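Local coordinates for protein Pyrsv_gp04 (Pyrobaculum spherical virus, PDB 2VXZ) that is of unknown function but carries a domain of the helix-turn-helix clan and probably acts as a viral transcriptional regulator, at residues F94-K106 with A121-L135. Residues are numbered along the deposited sequence; the frame is centred on the assembly and turned at random.
Sequences FISPPRLHDLIIK and AHRTAIILSFLNHLL
Arg123 lays its guanidinium side-on against His101, the two planes 84° apart, and both NE (3.0 Å, the straighter bond at 161°) and NH2 donate to His101 ND1. A bend at chi3 turns the otherwise extended arginine chain onto helix 97-106. There NH2 also forms a salt bridge with Asp102, meeting OD1 on its anti side at 3.0 Å, while a water that accepts from Arg123 NH1 donates weakly to the same oxygen. Pro98 O sits over the centre of one guanidinium face. The far nitrogen, His101 NE2, bonds to Ile120 O, holding the ring at both nitrogens.

Behind these polar groups helices 97-106 and 125-135, both within the transcriptional regulator domain, pass 9.0 Å apart at 100°. Leu131 is a knob among Pro97, Leu100, His101 and Ile104, its CD1 3.7 Å from His101 CB and its CD2 3.7 Å from Ile104 CD1. Leu135 meets Leu100 tip to tip, and its CD2 reaches Ile95 CG2 (3.6 Å) in strand 94-95. The Leu128 side chain crosses Pro98 at about a right angle, its CD2 against Pro97.

Because ND1 accepts from the arginine, NE2 probably carries the proton, consistent with a neutral His101 beside a cation whose charge Asp102 offsets.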
loop_
_atom_site.group_PDB
_atom_site.type_symbol
_atom_site.label_atom_id
_atom_site.label_comp_id
_atom_site.label_asym_id
_atom_site.label_seq_id
_atom_site.Cartn_x
_atom_site.Cartn_y
_atom_site.Cartn_z
ATOM N N PHE A 94 -15.089 -7.867 -14.297
ATOM C CA PHE A 94 -14.708 -6.465 -14.180
ATOM C C PHE A 94 -14.491 -6.153 -12.714
ATOM O O PHE A 94 -14.988 -6.876 -11.846
ATOM C CB PHE A 94 -15.794 -5.548 -14.755
ATOM C CG PHE A 94 -17.085 -5.584 -13.984
ATOM C CD1 PHE A 94 -17.331 -4.677 -12.970
ATOM C CD2 PHE A 94 -18.036 -6.555 -14.252
ATOM C CE1 PHE A 94 -18.513 -4.720 -12.249
ATOM C CE2 PHE A 94 -19.210 -6.617 -13.536
ATOM C CZ PHE A 94 -19.461 -5.690 -12.535
ATOM N N ILE A 95 -13.766 -5.066 -12.447
ATOM C CA ILE A 95 -13.462 -4.668 -11.078
ATOM C C ILE A 95 -13.229 -3.155 -11.015
ATOM O O ILE A 95 -12.774 -2.540 -11.978
ATOM C CB ILE A 95 -12.247 -5.458 -10.523
ATOM C CG1 ILE A 95 -12.117 -5.269 -9.007
ATOM C CG2 ILE A 95 -10.977 -5.071 -11.243
ATOM C CD1 ILE A 95 -11.379 -6.382 -8.326
ATOM N N SER A 96 -13.602 -2.567 -9.880
ATOM C CA SER A 96 -13.480 -1.147 -9.624
ATOM C C SER A 96 -12.843 -0.971 -8.236
ATOM O O SER A 96 -12.848 -1.894 -7.437
ATOM C CB SER A 96 -14.850 -0.476 -9.636
ATOM O OG SER A 96 -15.681 -0.934 -8.562
ATOM N N PRO A 97 -12.290 0.211 -7.953
ATOM C CA PRO A 97 -11.677 0.393 -6.629
ATOM C C PRO A 97 -12.616 0.136 -5.437
ATOM O O PRO A 97 -12.201 -0.518 -4.476
ATOM C CB PRO A 97 -11.147 1.836 -6.689
ATOM C CG PRO A 97 -10.940 2.091 -8.162
ATOM C CD PRO A 97 -12.092 1.388 -8.818
ATOM N N PRO A 98 -13.874 0.628 -5.487
ATOM C CA PRO A 98 -14.766 0.340 -4.366
ATOM C C PRO A 98 -15.083 -1.135 -4.236
ATOM O O PRO A 98 -15.159 -1.654 -3.135
ATOM C CB PRO A 98 -16.034 1.123 -4.723
ATOM C CG PRO A 98 -15.595 2.156 -5.662
ATOM C CD PRO A 98 -14.524 1.535 -6.456
ATOM N N ARG A 99 -15.278 -1.815 -5.358
ATOM C CA ARG A 99 -15.547 -3.258 -5.299
ATOM C C ARG A 99 -14.361 -4.038 -4.729
ATOM O O ARG A 99 -14.534 -4.976 -3.952
ATOM C CB ARG A 99 -15.956 -3.783 -6.666
ATOM C CG ARG A 99 -17.391 -3.411 -6.986
ATOM C CD ARG A 99 -17.795 -3.857 -8.370
ATOM N NE ARG A 99 -17.840 -5.313 -8.533
ATOM C CZ ARG A 99 -18.950 -6.052 -8.592
ATOM N NH1 ARG A 99 -20.159 -5.511 -8.463
ATOM N NH2 ARG A 99 -18.844 -7.362 -8.775
ATOM N N LEU A 100 -13.161 -3.640 -5.116
ATOM C CA LEU A 100 -11.961 -4.274 -4.599
ATOM C C LEU A 100 -11.826 -3.990 -3.117
ATOM O O LEU A 100 -11.513 -4.884 -2.342
ATOM C CB LEU A 100 -10.727 -3.805 -5.360
ATOM C CG LEU A 100 -9.396 -4.357 -4.852
ATOM C CD1 LEU A 100 -9.375 -5.886 -4.921
ATOM C CD2 LEU A 100 -8.219 -3.746 -5.636
ATOM N N HIS A 101 -12.054 -2.739 -2.712
ATOM C CA HIS A 101 -12.026 -2.430 -1.284
ATOM C C HIS A 101 -12.974 -3.351 -0.517
ATOM O O HIS A 101 -12.605 -3.925 0.526
ATOM C CB HIS A 101 -12.375 -0.974 -0.983
ATOM C CG HIS A 101 -12.210 -0.615 0.462
ATOM N ND1 HIS A 101 -13.273 -0.384 1.307
ATOM C CD2 HIS A 101 -11.095 -0.484 1.219
ATOM C CE1 HIS A 101 -12.823 -0.105 2.515
ATOM N NE2 HIS A 101 -11.504 -0.167 2.492
ATOM N N ASP A 102 -14.192 -3.501 -1.035
ATOM C CA ASP A 102 -15.183 -4.318 -0.362
ATOM C C ASP A 102 -14.731 -5.774 -0.286
ATOM O O ASP A 102 -14.895 -6.412 0.760
ATOM C CB ASP A 102 -16.525 -4.234 -1.066
ATOM C CG ASP A 102 -17.698 -4.404 -0.113
ATOM O OD1 ASP A 102 -17.817 -3.628 0.861
ATOM O OD2 ASP A 102 -18.501 -5.314 -0.343
ATOM N N LEU A 103 -14.148 -6.305 -1.364
ATOM C CA LEU A 103 -13.675 -7.700 -1.324
ATOM C C LEU A 103 -12.526 -7.870 -0.324
ATOM O O LEU A 103 -12.433 -8.899 0.363
ATOM C CB LEU A 103 -13.243 -8.205 -2.702
ATOM C CG LEU A 103 -14.366 -8.395 -3.721
ATOM C CD1 LEU A 103 -13.771 -8.638 -5.080
ATOM C CD2 LEU A 103 -15.291 -9.558 -3.300
ATOM N N ILE A 104 -11.656 -6.875 -0.242
ATOM C CA ILE A 104 -10.528 -6.928 0.690
ATOM C C ILE A 104 -11.002 -6.930 2.134
ATOM O O ILE A 104 -10.623 -7.797 2.888
ATOM C CB ILE A 104 -9.551 -5.778 0.460
ATOM C CG1 ILE A 104 -8.797 -5.978 -0.848
ATOM C CG2 ILE A 104 -8.567 -5.646 1.604
ATOM C CD1 ILE A 104 -8.048 -4.700 -1.306
ATOM N N ILE A 105 -11.856 -5.991 2.518
ATOM C CA ILE A 105 -12.221 -5.884 3.940
ATOM C C ILE A 105 -13.093 -7.043 4.423
ATOM O O ILE A 105 -13.109 -7.338 5.628
ATOM C CB ILE A 105 -12.862 -4.515 4.316
ATOM C CG1 ILE A 105 -14.173 -4.290 3.564
ATOM C CG2 ILE A 105 -11.851 -3.383 4.127
ATOM C CD1 ILE A 105 -14.859 -2.982 3.901
ATOM N N LYS A 106 -13.788 -7.705 3.496
ATOM C CA LYS A 106 -14.613 -8.888 3.795
ATOM C C LYS A 106 -13.843 -10.218 3.821
ATOM O O LYS A 106 -14.382 -11.234 4.276
ATOM C CB LYS A 106 -15.763 -9.007 2.788
ATOM C CG LYS A 106 -16.915 -8.047 3.031
ATOM C CD LYS A 106 -18.288 -8.722 2.826
ATOM C CE LYS A 106 -18.686 -9.705 3.968
ATOM N NZ LYS A 106 -19.149 -9.106 5.284
ATOM N N ALA A 121 -9.319 0.132 6.730
ATOM C CA ALA A 121 -10.615 -0.195 7.348
ATOM C C ALA A 121 -11.782 0.556 6.715
ATOM O O ALA A 121 -12.856 -0.013 6.525
ATOM C CB ALA A 121 -10.582 0.082 8.853
ATOM N N HIS A 122 -11.549 1.829 6.402
ATOM C CA HIS A 122 -12.599 2.729 5.938
ATOM C C HIS A 122 -12.393 3.077 4.471
ATOM O O HIS A 122 -11.261 3.193 4.003
ATOM C CB HIS A 122 -12.606 3.991 6.809
ATOM C CG HIS A 122 -12.877 3.712 8.254
ATOM N ND1 HIS A 122 -14.076 3.205 8.694
ATOM C CD2 HIS A 122 -12.098 3.840 9.352
ATOM C CE1 HIS A 122 -14.031 3.044 10.003
ATOM N NE2 HIS A 122 -12.841 3.419 10.428
ATOM N N ARG A 123 -13.498 3.207 3.740
ATOM C CA ARG A 123 -13.438 3.531 2.314
ATOM C C ARG A 123 -13.257 5.034 2.147
ATOM O O ARG A 123 -14.214 5.807 2.090
ATOM C CB ARG A 123 -14.694 3.054 1.592
ATOM C CG ARG A 123 -14.622 3.194 0.079
ATOM C CD ARG A 123 -15.712 2.365 -0.578
ATOM N NE ARG A 123 -15.604 1.004 -0.086
ATOM C CZ ARG A 123 -16.566 0.096 -0.107
ATOM N NH1 ARG A 123 -17.732 0.365 -0.661
ATOM N NH2 ARG A 123 -16.349 -1.092 0.423
ATOM N N THR A 124 -12.000 5.443 2.110
ATOM C CA THR A 124 -11.654 6.837 1.975
ATOM C C THR A 124 -11.198 7.127 0.558
ATOM O O THR A 124 -10.870 6.212 -0.214
ATOM C CB THR A 124 -10.528 7.208 2.932
ATOM O OG1 THR A 124 -9.359 6.460 2.577
ATOM C CG2 THR A 124 -10.928 6.925 4.388
ATOM N N ALA A 125 -11.150 8.408 0.223
ATOM C CA ALA A 125 -10.608 8.843 -1.070
ATOM C C ALA A 125 -9.188 8.315 -1.249
ATOM O O ALA A 125 -8.814 7.870 -2.328
ATOM C CB ALA A 125 -10.608 10.362 -1.164
ATOM N N ILE A 126 -8.404 8.377 -0.175
ATOM C CA ILE A 126 -7.018 7.926 -0.198
ATOM C C ILE A 126 -6.895 6.456 -0.539
ATOM O O ILE A 126 -6.119 6.099 -1.428
ATOM C CB ILE A 126 -6.313 8.200 1.144
ATOM C CG1 ILE A 126 -6.110 9.705 1.315
ATOM C CG2 ILE A 126 -4.960 7.458 1.216
ATOM C CD1 ILE A 126 -5.656 10.103 2.711
ATOM N N ILE A 127 -7.644 5.598 0.148
ATOM C CA ILE A 127 -7.530 4.171 -0.126
ATOM C C ILE A 127 -8.091 3.824 -1.509
ATOM O O ILE A 127 -7.570 2.934 -2.180
ATOM C CB ILE A 127 -8.164 3.288 0.977
ATOM C CG1 ILE A 127 -7.685 1.829 0.853
ATOM C CG2 ILE A 127 -9.658 3.320 0.878
ATOM C CD1 ILE A 127 -6.170 1.630 0.912
ATOM N N LEU A 128 -9.126 4.527 -1.956
ATOM C CA LEU A 128 -9.630 4.287 -3.308
ATOM C C LEU A 128 -8.585 4.628 -4.385
ATOM O O LEU A 128 -8.428 3.901 -5.364
ATOM C CB LEU A 128 -10.927 5.053 -3.549
ATOM C CG LEU A 128 -12.130 4.521 -2.759
ATOM C CD1 LEU A 128 -13.333 5.411 -2.921
ATOM C CD2 LEU A 128 -12.453 3.085 -3.205
ATOM N N SER A 129 -7.864 5.726 -4.189
ATOM C CA SER A 129 -6.802 6.123 -5.108
ATOM C C SER A 129 -5.667 5.091 -5.114
ATOM O O SER A 129 -5.114 4.760 -6.167
ATOM C CB SER A 129 -6.281 7.511 -4.710
ATOM O OG SER A 129 -5.303 7.986 -5.615
ATOM N N PHE A 130 -5.329 4.580 -3.930
ATOM C CA PHE A 130 -4.302 3.552 -3.780
ATOM C C PHE A 130 -4.717 2.283 -4.533
ATOM O O PHE A 130 -3.950 1.727 -5.313
ATOM C CB PHE A 130 -4.094 3.243 -2.294
ATOM C CG PHE A 130 -3.128 2.124 -2.019
ATOM C CD1 PHE A 130 -1.769 2.382 -1.892
ATOM C CD2 PHE A 130 -3.571 0.821 -1.860
ATOM C CE1 PHE A 130 -0.871 1.356 -1.619
ATOM C CE2 PHE A 130 -2.690 -0.195 -1.583
ATOM C CZ PHE A 130 -1.332 0.066 -1.464
ATOM N N LEU A 131 -5.928 1.810 -4.275
ATOM C CA LEU A 131 -6.430 0.592 -4.937
ATOM C C LEU A 131 -6.626 0.789 -6.461
ATOM O O LEU A 131 -6.445 -0.149 -7.251
ATOM C CB LEU A 131 -7.731 0.144 -4.277
ATOM C CG LEU A 131 -7.579 -0.373 -2.841
ATOM C CD1 LEU A 131 -8.938 -0.654 -2.256
ATOM C CD2 LEU A 131 -6.707 -1.614 -2.772
ATOM N N ASN A 132 -6.992 2.005 -6.867
ATOM C CA ASN A 132 -7.084 2.342 -8.285
ATOM C C ASN A 132 -5.721 2.201 -8.954
ATOM O O ASN A 132 -5.609 1.667 -10.046
ATOM C CB ASN A 132 -7.585 3.772 -8.476
ATOM C CG ASN A 132 -7.864 4.100 -9.919
ATOM O OD1 ASN A 132 -8.673 3.441 -10.555
ATOM N ND2 ASN A 132 -7.199 5.145 -10.449
ATOM N N HIS A 133 -4.680 2.686 -8.280
ATOM C CA HIS A 133 -3.330 2.591 -8.815
ATOM C C HIS A 133 -2.916 1.128 -8.993
ATOM O O HIS A 133 -2.322 0.755 -10.013
ATOM C CB HIS A 133 -2.351 3.319 -7.898
ATOM C CG HIS A 133 -0.976 3.413 -8.469
ATOM N ND1 HIS A 133 -0.627 4.349 -9.420
ATOM C CD2 HIS A 133 0.128 2.669 -8.245
ATOM C CE1 HIS A 133 0.641 4.183 -9.741
ATOM N NE2 HIS A 133 1.121 3.166 -9.050
ATOM N N LEU A 134 -3.255 0.304 -8.006
ATOM C CA LEU A 134 -2.969 -1.129 -8.038
ATOM C C LEU A 134 -3.710 -1.787 -9.198
ATOM O O LEU A 134 -3.141 -2.603 -9.944
ATOM C CB LEU A 134 -3.373 -1.774 -6.701
ATOM C CG LEU A 134 -3.105 -3.274 -6.493
ATOM C CD1 LEU A 134 -1.640 -3.648 -6.761
ATOM C CD2 LEU A 134 -3.528 -3.725 -5.088
ATOM N N LEU A 135 -4.987 -1.456 -9.350
ATOM C CA LEU A 135 -5.776 -2.060 -10.428
ATOM C C LEU A 135 -5.209 -1.675 -11.792
ATOM O O LEU A 135 -5.149 -2.492 -12.715
ATOM C CB LEU A 135 -7.255 -1.678 -10.331
ATOM C CG LEU A 135 -8.063 -2.331 -9.222
ATOM C CD1 LEU A 135 -9.445 -1.720 -9.113
ATOM C CD2 LEU A 135 -8.183 -3.838 -9.418
HETATM O O HOH W 1 -19.704 -1.893 -0.055
#